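Side-chain contacts in nonribosomal peptide synthase (Streptomyces sp. MJ635-86F5, PDB 5JJP), which activates an aliphatic beta-amino acid by adenylation, probably with ATP, as an adenylation enzyme linked to nonribosomal peptide synthesis: residues A[70-75]-A[94-99]; A[77-82]-A[160-165]; A[205-210]-A[357-362]; A[327-332]-A[421-426]; A[364-367]-A[373-376]. All coordinates share one frame; numbering follows the deposited sequence.

Overall arrangement
From the N terminus, interaction 1 comes first, closing a short loop round strand 87-90 by setting helix 62-77 against the start of helix 95-107. Interaction 2 crosses it: residues 77-82, at and beyond the end of that helix, meet the edge strand 159-162 of the mixed five-stranded sheet. The two contacts touch where Tyr72 packs on Val160. Well separated from this pair, interaction 3 closes a long loop from helix 201-212 to residues 357-362. Interaction 4 crosses interaction 3, joining strand 324-329 of the six-stranded sheet to strand 417-427 of the antiparallel sheet. Within its span lies interaction 5, a short local closure at strand 363-367, whose Met364 packs against Tyr329.

Interaction 1 of 5, residues A[70-75]-A[94-99]; sequences DAYAAE and TADAVA
Tyr72 reaches from helix 62-77 to the start of helix 95-107, where its ring and hydroxyl meet Ala99 and Asp96. The ring is aimed there by a first torsion of -80°, which sets CG beside the backbone N and opposite the carbonyl carbon. Its apolar contact is with the methyl of Ala99, whose CB lies 3.9 Å from Tyr72 CE2 and approaches the ring obliquely. The backbone of Asp96 arrives differently: its carbonyl O sits at the ring edge, close to the ring plane and 3.4 Å from Tyr72 CE2. At the far end, Tyr72 OH stands 3.3 Å from Asp96 CG, with ring and carboxylate planes 54° apart. No hydrogen bond joins the two; Tyr72 OH is bonded to Gly156 O, and Asp96 OD1 to Gln68 NE2. The two helices precede and follow strand 87-90 of a mixed sheet, within the layered alpha-beta-alpha-beta-alpha sandwich of this enzyme. Helix 95-107 starts with Thr94 as N-cap, its OG1 accepting from Ala97 N at 3.1 Å, which ties down the turn that carries Asp96. A leucine in place of Tyr72 would probably open a gap beside Ala99 and leave Gly156 O without the hydroxyl it now meets. One turn on from Ala99 in helix 95-107, Ala103 also packs against Tyr72.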
# COMPACT_ATOMS: atom_id res chain seq x y z
N ASP A 70 -7.02 16.59 -9.92
CA ASP A 70 -6.55 17.64 -10.79
C ASP A 70 -6.72 19.05 -10.14
O ASP A 70 -5.84 19.93 -10.32
CB ASP A 70 -7.27 17.60 -12.14
CG ASP A 70 -6.86 16.40 -13.00
OD1 ASP A 70 -5.85 15.77 -12.71
OD2 ASP A 70 -7.62 16.03 -13.93
N ALA A 71 -7.83 19.27 -9.43
CA ALA A 71 -8.06 20.56 -8.85
C ALA A 71 -7.06 20.79 -7.75
O ALA A 71 -6.51 21.87 -7.60
CB ALA A 71 -9.46 20.67 -8.34
N TYR A 72 -6.83 19.76 -6.96
CA TYR A 72 -5.88 19.84 -5.89
C TYR A 72 -4.50 20.14 -6.44
O TYR A 72 -3.74 20.90 -5.85
CB TYR A 72 -5.87 18.53 -5.10
CG TYR A 72 -6.98 18.32 -4.08
CD1 TYR A 72 -8.05 19.24 -3.94
CD2 TYR A 72 -6.98 17.22 -3.29
CE1 TYR A 72 -9.06 19.04 -3.01
CE2 TYR A 72 -8.00 17.00 -2.39
CZ TYR A 72 -9.05 17.91 -2.25
OH TYR A 72 -9.99 17.68 -1.28
N ALA A 73 -4.14 19.43 -7.51
CA ALA A 73 -2.79 19.54 -8.12
C ALA A 73 -2.52 20.94 -8.61
O ALA A 73 -1.45 21.48 -8.36
CB ALA A 73 -2.64 18.55 -9.28
N ALA A 74 -3.50 21.54 -9.28
CA ALA A 74 -3.38 22.94 -9.72
C ALA A 74 -3.08 23.90 -8.55
O ALA A 74 -2.17 24.71 -8.63
CB ALA A 74 -4.65 23.39 -10.45
N GLU A 75 -3.82 23.77 -7.44
CA GLU A 75 -3.62 24.64 -6.27
C GLU A 75 -2.27 24.33 -5.57
O GLU A 75 -1.54 25.24 -5.22
CB GLU A 75 -4.78 24.52 -5.31
CG GLU A 75 -6.06 25.17 -5.82
CD GLU A 75 -7.29 24.75 -5.00
OE1 GLU A 75 -7.86 25.65 -4.30
OE2 GLU A 75 -7.70 23.53 -5.05
N THR A 94 -9.75 8.81 3.17
CA THR A 94 -11.02 9.30 2.64
C THR A 94 -10.85 9.57 1.18
O THR A 94 -9.72 9.71 0.70
CB THR A 94 -11.39 10.66 3.28
OG1 THR A 94 -10.38 11.63 2.98
CG2 THR A 94 -11.53 10.51 4.79
N ALA A 95 -11.95 9.72 0.46
CA ALA A 95 -11.88 10.06 -0.95
C ALA A 95 -10.99 11.29 -1.20
O ALA A 95 -10.22 11.31 -2.14
CB ALA A 95 -13.30 10.31 -1.52
N ASP A 96 -11.15 12.34 -0.40
CA ASP A 96 -10.31 13.54 -0.56
C ASP A 96 -8.82 13.31 -0.25
O ASP A 96 -7.95 13.89 -0.94
CB ASP A 96 -10.84 14.68 0.30
CG ASP A 96 -12.08 15.36 -0.32
OD1 ASP A 96 -12.23 15.26 -1.58
OD2 ASP A 96 -12.86 16.03 0.41
N ALA A 97 -8.51 12.43 0.68
CA ALA A 97 -7.11 12.10 0.96
C ALA A 97 -6.52 11.33 -0.23
O ALA A 97 -5.34 11.49 -0.59
CB ALA A 97 -7.00 11.24 2.21
N VAL A 98 -7.38 10.54 -0.89
CA VAL A 98 -6.91 9.83 -2.10
C VAL A 98 -6.63 10.84 -3.22
O VAL A 98 -5.58 10.79 -3.87
CB VAL A 98 -7.93 8.75 -2.54
CG1 VAL A 98 -7.49 8.10 -3.85
CG2 VAL A 98 -8.14 7.71 -1.45
N ALA A 99 -7.58 11.75 -3.48
CA ALA A 99 -7.33 12.82 -4.46
C ALA A 99 -6.00 13.55 -4.13
O ALA A 99 -5.20 13.83 -5.02
CB ALA A 99 -8.47 13.80 -4.48

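Interaction 2 of 5, residues A[77-82]-A[160-165]; sequences DALGLD and VTTEQL
Leu79 leans toward Thr162 and Leu165 with the end of its side chain, and the contact is made by its two methyls. The CB bond does not aim at the partner segment; a chi1 of -59° turns the branch away from the residue's own carbonyl carbon and across to the partner, and CG splits into two methyls that make unequal contacts. CD1 makes the looser approach, 4.1 Å from Thr162 OG1. CD2 does more: it comes within 3.6 Å of Thr162 OG1 and also meets Leu165 CD2 at 3.9 Å, a methyl-to-methyl contact. The side chains of Leu79 and Thr162 run past each other in opposite directions. Leu79 belongs to the type I beta turn from Asp77 to Gly80 at the end of helix 62-77, while Thr162 lies on an outermost strand of the mixed five-stranded sheet, antiparallel to strand 151-156. Beyond Thr162 the chain turns a corner, and Glu163 and Gln164 both face Met152 in a classic beta bulge, after which Leu165 comes back within range of Leu79. Gln164 NE2 donates to Leu165 O at 2.8 Å, meeting a lone pair in the carbonyl plane. Leu79 also packs on Leu134 of strand 134-138 in the same sheet.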
# COMPACT_ATOMS: atom_id res chain seq x y z
N ASP A 77 0.34 23.20 -7.03
CA ASP A 77 1.42 23.59 -7.91
C ASP A 77 1.68 25.10 -7.81
O ASP A 77 2.80 25.55 -8.13
CB ASP A 77 1.13 23.22 -9.36
CG ASP A 77 2.36 23.27 -10.26
OD1 ASP A 77 3.45 22.85 -9.88
OD2 ASP A 77 2.24 23.70 -11.39
N ALA A 78 0.69 25.87 -7.35
CA ALA A 78 0.89 27.31 -7.20
C ALA A 78 1.83 27.60 -6.00
O ALA A 78 2.21 28.75 -5.80
CB ALA A 78 -0.44 28.03 -7.02
N LEU A 79 2.14 26.60 -5.19
CA LEU A 79 3.01 26.82 -4.04
C LEU A 79 4.47 26.85 -4.42
O LEU A 79 5.32 27.23 -3.63
CB LEU A 79 2.76 25.77 -2.96
CG LEU A 79 1.34 25.75 -2.44
CD1 LEU A 79 1.22 24.66 -1.41
CD2 LEU A 79 1.01 27.08 -1.82
N GLY A 80 4.78 26.47 -5.65
CA GLY A 80 6.14 26.61 -6.15
C GLY A 80 7.09 25.53 -5.69
O GLY A 80 8.30 25.71 -5.85
N LEU A 81 6.58 24.42 -5.15
CA LEU A 81 7.47 23.34 -4.72
C LEU A 81 8.12 22.65 -5.94
O LEU A 81 7.53 22.62 -7.00
CB LEU A 81 6.76 22.32 -3.86
CG LEU A 81 6.04 22.85 -2.62
CD1 LEU A 81 5.31 21.68 -1.96
CD2 LEU A 81 7.03 23.43 -1.64
N ASP A 82 9.28 22.05 -5.73
CA ASP A 82 10.02 21.36 -6.78
C ASP A 82 9.77 19.85 -6.75
O ASP A 82 9.48 19.32 -5.67
CB ASP A 82 11.53 21.59 -6.56
CG ASP A 82 12.35 21.57 -7.85
OD1 ASP A 82 11.79 21.42 -8.95
OD2 ASP A 82 13.57 21.77 -7.75
N VAL A 160 -7.84 23.27 -1.81
CA VAL A 160 -6.69 23.38 -0.92
C VAL A 160 -6.50 24.83 -0.51
O VAL A 160 -6.26 25.68 -1.36
CB VAL A 160 -5.42 22.97 -1.64
CG1 VAL A 160 -4.21 23.25 -0.78
CG2 VAL A 160 -5.48 21.48 -2.06
N THR A 161 -6.59 25.10 0.79
CA THR A 161 -6.32 26.41 1.34
C THR A 161 -5.03 26.36 2.16
O THR A 161 -4.80 25.41 2.90
CB THR A 161 -7.49 26.89 2.21
OG1 THR A 161 -7.80 25.90 3.19
CG2 THR A 161 -8.72 27.07 1.34
N THR A 162 -4.18 27.37 1.99
CA THR A 162 -2.85 27.35 2.56
C THR A 162 -2.77 28.32 3.71
O THR A 162 -2.88 29.50 3.51
CB THR A 162 -1.80 27.74 1.50
OG1 THR A 162 -1.77 26.78 0.43
CG2 THR A 162 -0.40 27.80 2.13
N GLU A 163 -2.53 27.82 4.92
CA GLU A 163 -2.47 28.65 6.13
C GLU A 163 -1.08 29.29 6.27
O GLU A 163 -0.96 30.38 6.81
CB GLU A 163 -2.84 27.88 7.41
CG GLU A 163 -4.11 27.03 7.30
CD GLU A 163 -5.41 27.84 7.18
OE1 GLU A 163 -5.41 29.05 7.47
OE2 GLU A 163 -6.45 27.25 6.78
N GLN A 164 -0.05 28.61 5.78
CA GLN A 164 1.33 29.11 5.83
C GLN A 164 2.09 28.66 4.59
O GLN A 164 2.23 27.48 4.37
CB GLN A 164 2.00 28.62 7.08
CG GLN A 164 3.51 28.59 6.87
CD GLN A 164 4.24 29.89 7.18
OE1 GLN A 164 4.44 30.28 8.34
NE2 GLN A 164 4.65 30.60 6.10
N LEU A 165 2.52 29.60 3.76
CA LEU A 165 3.23 29.28 2.55
C LEU A 165 4.56 28.66 2.86
O LEU A 165 5.25 29.06 3.84
CB LEU A 165 3.51 30.52 1.73
CG LEU A 165 2.29 31.25 1.15
CD1 LEU A 165 2.76 32.56 0.53
CD2 LEU A 165 1.57 30.42 0.09

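Interaction 3 of 5, residues A[205-210]-A[357-362]; sequences IAFHRG and YAHHGA
Phe207 and His359 meet nearly perpendicular, in an offset edge-to-face pair with the edge of the phenyl ring toward the face of the imidazole. The ring centroids are 5.6 Å apart and the planes stand at 87°, with Phe207 CD1 and His359 NE2 the nearest atoms at 3.9 Å. Phe207 starts out pointing away from the partner segment, but a fully extended first torsion (chi1 178°) brings its ring round to the histidine. The imidazole is fixed from its other nitrogen: His359 ND1 donates to His360 O at 2.9 Å, the acceptor lying near the ring plane although the donor stands above the carbonyl plane. NE2, by contrast, is buried here without a polar partner in the model. Replacing His359 by an alanine would probably leave the edge of Phe207 without its aromatic mate and His360 O without its side-chain donor. Beside the rings, Gly210 packs directly against the loop, its CA 3.4 Å from His360 O in a CA-H...O contact; a side chain there would clash with that oxygen. The loop between strands 338-341 and 363-367 thus packs on helix 201-212 through a type II beta turn, His359 to Ala362, with Gly361 in the third position, where positive phi suits glycine.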
# COMPACT_ATOMS: atom_id res chain seq x y z
N ILE A 205 4.43 0.82 -9.42
CA ILE A 205 3.70 0.42 -10.62
C ILE A 205 4.01 -1.04 -10.95
O ILE A 205 3.11 -1.82 -11.32
CB ILE A 205 4.00 1.37 -11.78
CG1 ILE A 205 3.29 2.70 -11.56
CG2 ILE A 205 3.50 0.79 -13.09
CD1 ILE A 205 3.81 3.80 -12.43
N ALA A 206 5.25 -1.44 -10.74
CA ALA A 206 5.64 -2.83 -11.10
C ALA A 206 4.94 -3.82 -10.17
O ALA A 206 4.55 -4.88 -10.57
CB ALA A 206 7.15 -3.00 -11.03
N PHE A 207 4.79 -3.42 -8.92
CA PHE A 207 4.05 -4.17 -7.98
C PHE A 207 2.58 -4.40 -8.45
O PHE A 207 2.12 -5.51 -8.49
CB PHE A 207 4.06 -3.49 -6.65
CG PHE A 207 3.26 -4.21 -5.62
CD1 PHE A 207 3.70 -5.40 -5.11
CD2 PHE A 207 2.00 -3.72 -5.21
CE1 PHE A 207 2.92 -6.12 -4.20
CE2 PHE A 207 1.25 -4.41 -4.30
CZ PHE A 207 1.71 -5.61 -3.78
N HIS A 208 1.84 -3.33 -8.74
CA HIS A 208 0.46 -3.46 -9.14
C HIS A 208 0.35 -4.26 -10.45
O HIS A 208 -0.51 -5.11 -10.57
CB HIS A 208 -0.17 -2.08 -9.25
CG HIS A 208 -0.25 -1.42 -7.93
ND1 HIS A 208 -0.99 -1.95 -6.90
CD2 HIS A 208 0.42 -0.36 -7.42
CE1 HIS A 208 -0.82 -1.20 -5.82
NE2 HIS A 208 0.05 -0.25 -6.11
N ARG A 209 1.26 -4.03 -11.38
CA ARG A 209 1.26 -4.79 -12.60
C ARG A 209 1.35 -6.29 -12.35
O ARG A 209 0.63 -7.10 -12.95
CB ARG A 209 2.42 -4.38 -13.50
CG ARG A 209 2.22 -3.11 -14.29
CD ARG A 209 3.21 -3.16 -15.46
NE ARG A 209 4.52 -2.86 -14.99
CZ ARG A 209 5.63 -3.58 -15.09
NH1 ARG A 209 5.75 -4.72 -15.77
NH2 ARG A 209 6.72 -3.06 -14.48
N GLY A 210 2.33 -6.68 -11.53
CA GLY A 210 2.50 -8.07 -11.18
C GLY A 210 1.26 -8.62 -10.48
O GLY A 210 0.76 -9.68 -10.86
N TYR A 357 5.63 -18.78 -3.86
CA TYR A 357 6.61 -18.17 -4.77
C TYR A 357 6.37 -16.69 -4.85
O TYR A 357 5.24 -16.26 -4.67
CB TYR A 357 6.46 -18.71 -6.20
CG TYR A 357 6.51 -20.23 -6.35
CD1 TYR A 357 7.72 -20.90 -6.28
CD2 TYR A 357 5.35 -20.96 -6.61
CE1 TYR A 357 7.78 -22.27 -6.42
CE2 TYR A 357 5.40 -22.33 -6.79
CZ TYR A 357 6.62 -22.98 -6.68
OH TYR A 357 6.69 -24.35 -6.84
N ALA A 358 7.41 -15.91 -5.09
CA ALA A 358 7.23 -14.48 -5.30
C ALA A 358 6.12 -14.22 -6.31
O ALA A 358 5.83 -15.07 -7.12
CB ALA A 358 8.51 -13.85 -5.77
N HIS A 359 5.50 -13.05 -6.27
CA HIS A 359 4.38 -12.72 -7.19
C HIS A 359 4.91 -12.59 -8.58
O HIS A 359 6.12 -12.49 -8.79
CB HIS A 359 3.66 -11.42 -6.81
CG HIS A 359 4.53 -10.20 -6.86
ND1 HIS A 359 4.89 -9.58 -8.04
CD2 HIS A 359 5.10 -9.48 -5.87
CE1 HIS A 359 5.64 -8.53 -7.77
NE2 HIS A 359 5.78 -8.44 -6.46
N HIS A 360 3.99 -12.57 -9.53
CA HIS A 360 4.33 -12.66 -10.91
C HIS A 360 5.31 -11.49 -11.23
O HIS A 360 5.07 -10.32 -10.83
CB HIS A 360 3.05 -12.61 -11.71
CG HIS A 360 3.27 -12.76 -13.16
ND1 HIS A 360 3.57 -11.68 -13.98
CD2 HIS A 360 3.26 -13.85 -13.95
CE1 HIS A 360 3.75 -12.12 -15.21
NE2 HIS A 360 3.57 -13.43 -15.22
N GLY A 361 6.41 -11.80 -11.91
CA GLY A 361 7.40 -10.78 -12.22
C GLY A 361 8.54 -10.62 -11.21
O GLY A 361 9.41 -9.77 -11.40
N ALA A 362 8.51 -11.40 -10.14
CA ALA A 362 9.53 -11.35 -9.10
C ALA A 362 10.02 -12.74 -8.82
O ALA A 362 9.42 -13.70 -9.31
CB ALA A 362 8.97 -10.75 -7.83

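Interaction 4 of 5, residues A[327-332]-A[421-426]; sequences NLYGAT and TGDLAY
Hydrogen bonding dominates the meeting of Tyr329 and Asp423. Tyr329 OH donates to Asp423 OD2 over 2.5 Å, very short as modelled, and the side chains come at each other from opposite directions. The carboxylate oxygen lies at the ring edge, in its plane, but the carboxylate as a whole is turned 62° from the ring. An extended chi1 of 154° carries the tyrosine ring out from its strand toward Asp423. A second hydrogen bond lies within 421-426: Thr421 OG1 accepts from Asp423 N at 2.9 Å, an ST turn that bonds the backbone N of the aspartate, and the same hydroxyl is bonded to Ile383 O. Sequence places both segments among the conserved core motifs of adenylation domains: the run Asn327 to Thr332 resembles the A5 motif and Thr421 to Asp423 the TGD of A7, which in relatives line the nucleotide site. A salt bridge holds the other oxygen, Asp423 OD1, to Arg438 NH1, so the two halves of the carboxylate have different partners. Van der Waals contact is slight by comparison, the methyl Thr421 CG2 lying 3.8 Å from Tyr329 OH. Ile383 of strand 381-386 packs on both Tyr329 and Asp423.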
# COMPACT_ATOMS: atom_id res chain seq x y z
N ASN A 327 -3.13 -15.12 1.47
CA ASN A 327 -2.05 -14.81 2.40
C ASN A 327 -0.97 -13.99 1.68
O ASN A 327 -0.41 -14.40 0.64
CB ASN A 327 -1.48 -16.14 2.93
CG ASN A 327 -0.24 -15.94 3.78
OD1 ASN A 327 -0.18 -15.02 4.58
ND2 ASN A 327 0.75 -16.82 3.59
N LEU A 328 -0.73 -12.81 2.21
CA LEU A 328 0.16 -11.86 1.57
C LEU A 328 1.45 -11.73 2.39
O LEU A 328 1.39 -11.32 3.54
CB LEU A 328 -0.56 -10.52 1.50
CG LEU A 328 0.00 -9.50 0.54
CD1 LEU A 328 -0.28 -9.92 -0.89
CD2 LEU A 328 -0.60 -8.12 0.82
N TYR A 329 2.58 -12.12 1.83
CA TYR A 329 3.87 -12.03 2.54
C TYR A 329 4.65 -10.87 1.93
O TYR A 329 4.68 -10.69 0.70
CB TYR A 329 4.73 -13.33 2.41
CG TYR A 329 6.25 -13.05 2.57
CD1 TYR A 329 6.79 -12.71 3.81
CD2 TYR A 329 7.10 -13.04 1.46
CE1 TYR A 329 8.14 -12.40 3.97
CE2 TYR A 329 8.45 -12.72 1.60
CZ TYR A 329 8.97 -12.40 2.85
OH TYR A 329 10.30 -12.06 2.98
N GLY A 330 5.27 -10.07 2.80
CA GLY A 330 6.30 -9.11 2.35
C GLY A 330 6.47 -7.95 3.28
O GLY A 330 5.92 -7.94 4.37
N ALA A 331 7.20 -6.95 2.82
CA ALA A 331 7.49 -5.79 3.61
C ALA A 331 7.34 -4.48 2.85
O ALA A 331 7.19 -4.43 1.62
CB ALA A 331 8.91 -5.90 4.15
N THR A 332 7.41 -3.41 3.62
CA THR A 332 7.40 -2.08 3.04
C THR A 332 8.39 -1.88 1.90
O THR A 332 8.12 -1.12 0.96
CB THR A 332 7.71 -1.06 4.12
OG1 THR A 332 6.81 -1.29 5.20
CG2 THR A 332 7.52 0.36 3.58
N THR A 421 16.15 -9.43 2.73
CA THR A 421 14.92 -9.13 3.47
C THR A 421 15.06 -9.09 4.95
O THR A 421 14.20 -8.58 5.60
CB THR A 421 13.83 -10.22 3.23
OG1 THR A 421 14.31 -11.50 3.64
CG2 THR A 421 13.47 -10.29 1.76
N GLY A 422 16.07 -9.74 5.48
CA GLY A 422 16.16 -9.97 6.92
C GLY A 422 15.22 -11.05 7.40
O GLY A 422 15.05 -11.22 8.61
N ASP A 423 14.55 -11.75 6.50
CA ASP A 423 13.66 -12.85 6.88
C ASP A 423 14.37 -14.20 6.70
O ASP A 423 15.05 -14.42 5.71
CB ASP A 423 12.37 -12.85 6.03
CG ASP A 423 11.50 -11.65 6.24
OD1 ASP A 423 11.49 -11.10 7.37
OD2 ASP A 423 10.79 -11.25 5.28
N LEU A 424 14.13 -15.13 7.64
CA LEU A 424 14.60 -16.49 7.53
C LEU A 424 13.50 -17.39 6.98
O LEU A 424 12.31 -17.15 7.20
CB LEU A 424 14.99 -17.00 8.88
CG LEU A 424 16.15 -16.25 9.55
CD1 LEU A 424 16.39 -16.82 10.94
CD2 LEU A 424 17.40 -16.38 8.72
N ALA A 425 13.90 -18.40 6.23
CA ALA A 425 12.95 -19.34 5.67
C ALA A 425 13.66 -20.57 5.12
O ALA A 425 14.85 -20.56 4.91
CB ALA A 425 12.11 -18.67 4.56
N TYR A 426 12.90 -21.62 4.89
CA TYR A 426 13.40 -22.78 4.18
C TYR A 426 12.46 -23.03 3.02
O TYR A 426 11.33 -22.49 2.96
CB TYR A 426 13.48 -24.06 5.07
CG TYR A 426 12.13 -24.52 5.60
CD1 TYR A 426 11.69 -24.12 6.88
CD2 TYR A 426 11.29 -25.31 4.83
CE1 TYR A 426 10.44 -24.51 7.37
CE2 TYR A 426 10.03 -25.71 5.33
CZ TYR A 426 9.62 -25.29 6.60
OH TYR A 426 8.39 -25.66 7.10

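Interaction 5 of 5, residues A[364-367]-A[373-376]; sequences MDVY and PVGE
Pro373 meets Tyr367 in a single beta bridge, where the loop that leaves strand 363-367 doubles back alongside it before strand 381-386 begins. The CA atoms of the bridged pair, Pro373 and Tyr367, are only 4.3 Å apart, which brings the proline onto the tyrosine ring. Pro373 CA sits over one face in a CH-pi contact, 4.1 Å from the Tyr367 ring centroid, offset toward the rim and 22° from the ring normal. The pyrrolidine crosses the tyrosine side chain at a slant, with Pro373 CD 3.9 Å from Tyr367 CE2. Although the CB bond of Tyr367 points away from the loop, rotation about it (chi1 -81°) swings the ring back to the proline; Tyr384 of strand 381-386 stacks on the same residue. Asp365 OD2 makes only a loose approach, 4.3 Å from Pro373 CB. Val374 follows and supplies the backbone link: its N donates to Val366 O at 3.0 Å, almost straight at 171°, with the donor tilted from the carbonyl plane. Val374 O in turn accepts from Arg427 NH2 of strand 417-427, so this residue is held at both backbone polar atoms. Its side chain points at the strand and crosses that of Val366 at a slant, while Val366 itself also packs on Ile383 and Leu433 of the antiparallel sheet. Methyl meets methyl closely here, Val366 CG1 standing 3.4 Å from Val374 CG2, tighter than ordinary van der Waals contact.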
# COMPACT_ATOMS: atom_id res chain seq x y z
N MET A 364 12.05 -15.02 -5.38
CA MET A 364 12.74 -15.03 -4.10
C MET A 364 13.28 -16.40 -3.84
O MET A 364 12.70 -17.39 -4.27
CB MET A 364 11.84 -14.57 -2.97
CG MET A 364 10.56 -15.35 -2.82
SD MET A 364 9.52 -14.70 -1.49
CE MET A 364 8.32 -16.00 -1.48
N ASP A 365 14.43 -16.44 -3.17
CA ASP A 365 15.09 -17.69 -2.80
C ASP A 365 15.85 -17.47 -1.51
O ASP A 365 15.95 -16.34 -1.02
CB ASP A 365 16.03 -18.17 -3.91
CG ASP A 365 16.38 -19.69 -3.81
OD1 ASP A 365 15.78 -20.44 -2.97
OD2 ASP A 365 17.28 -20.11 -4.58
N VAL A 366 16.40 -18.55 -0.96
CA VAL A 366 16.91 -18.56 0.41
C VAL A 366 18.43 -18.70 0.31
O VAL A 366 18.92 -19.43 -0.54
CB VAL A 366 16.13 -19.64 1.16
CG1 VAL A 366 17.00 -20.51 2.01
CG2 VAL A 366 15.03 -19.00 1.98
N TYR A 367 19.17 -17.93 1.13
CA TYR A 367 20.64 -17.82 1.01
C TYR A 367 21.33 -18.08 2.30
O TYR A 367 20.84 -17.67 3.34
CB TYR A 367 21.05 -16.44 0.51
CG TYR A 367 20.92 -16.30 -1.00
CD1 TYR A 367 19.67 -16.16 -1.60
CD2 TYR A 367 22.03 -16.38 -1.83
CE1 TYR A 367 19.53 -16.08 -2.97
CE2 TYR A 367 21.90 -16.31 -3.19
CZ TYR A 367 20.64 -16.18 -3.77
OH TYR A 367 20.52 -16.07 -5.13
N PRO A 373 23.33 -19.67 -2.43
CA PRO A 373 21.96 -20.17 -2.34
C PRO A 373 21.92 -21.49 -1.63
O PRO A 373 22.75 -22.34 -1.87
CB PRO A 373 21.51 -20.34 -3.80
CG PRO A 373 22.75 -20.36 -4.60
CD PRO A 373 23.84 -19.66 -3.82
N VAL A 374 20.98 -21.63 -0.72
CA VAL A 374 20.86 -22.84 0.05
C VAL A 374 20.64 -24.01 -0.89
O VAL A 374 19.80 -23.96 -1.78
CB VAL A 374 19.74 -22.69 1.04
CG1 VAL A 374 19.38 -24.04 1.65
CG2 VAL A 374 20.17 -21.69 2.12
N GLY A 375 21.45 -25.05 -0.72
CA GLY A 375 21.48 -26.14 -1.69
C GLY A 375 20.32 -27.11 -1.59
O GLY A 375 19.96 -27.72 -2.60
N GLU A 376 19.74 -27.26 -0.40
CA GLU A 376 18.76 -28.33 -0.15
C GLU A 376 17.50 -27.85 0.51
O GLU A 376 17.51 -26.87 1.25
CB GLU A 376 19.35 -29.44 0.73
CG GLU A 376 20.53 -30.20 0.09
CD GLU A 376 20.17 -31.19 -1.03
OE1 GLU A 376 19.13 -31.87 -0.96
OE2 GLU A 376 20.96 -31.32 -2.00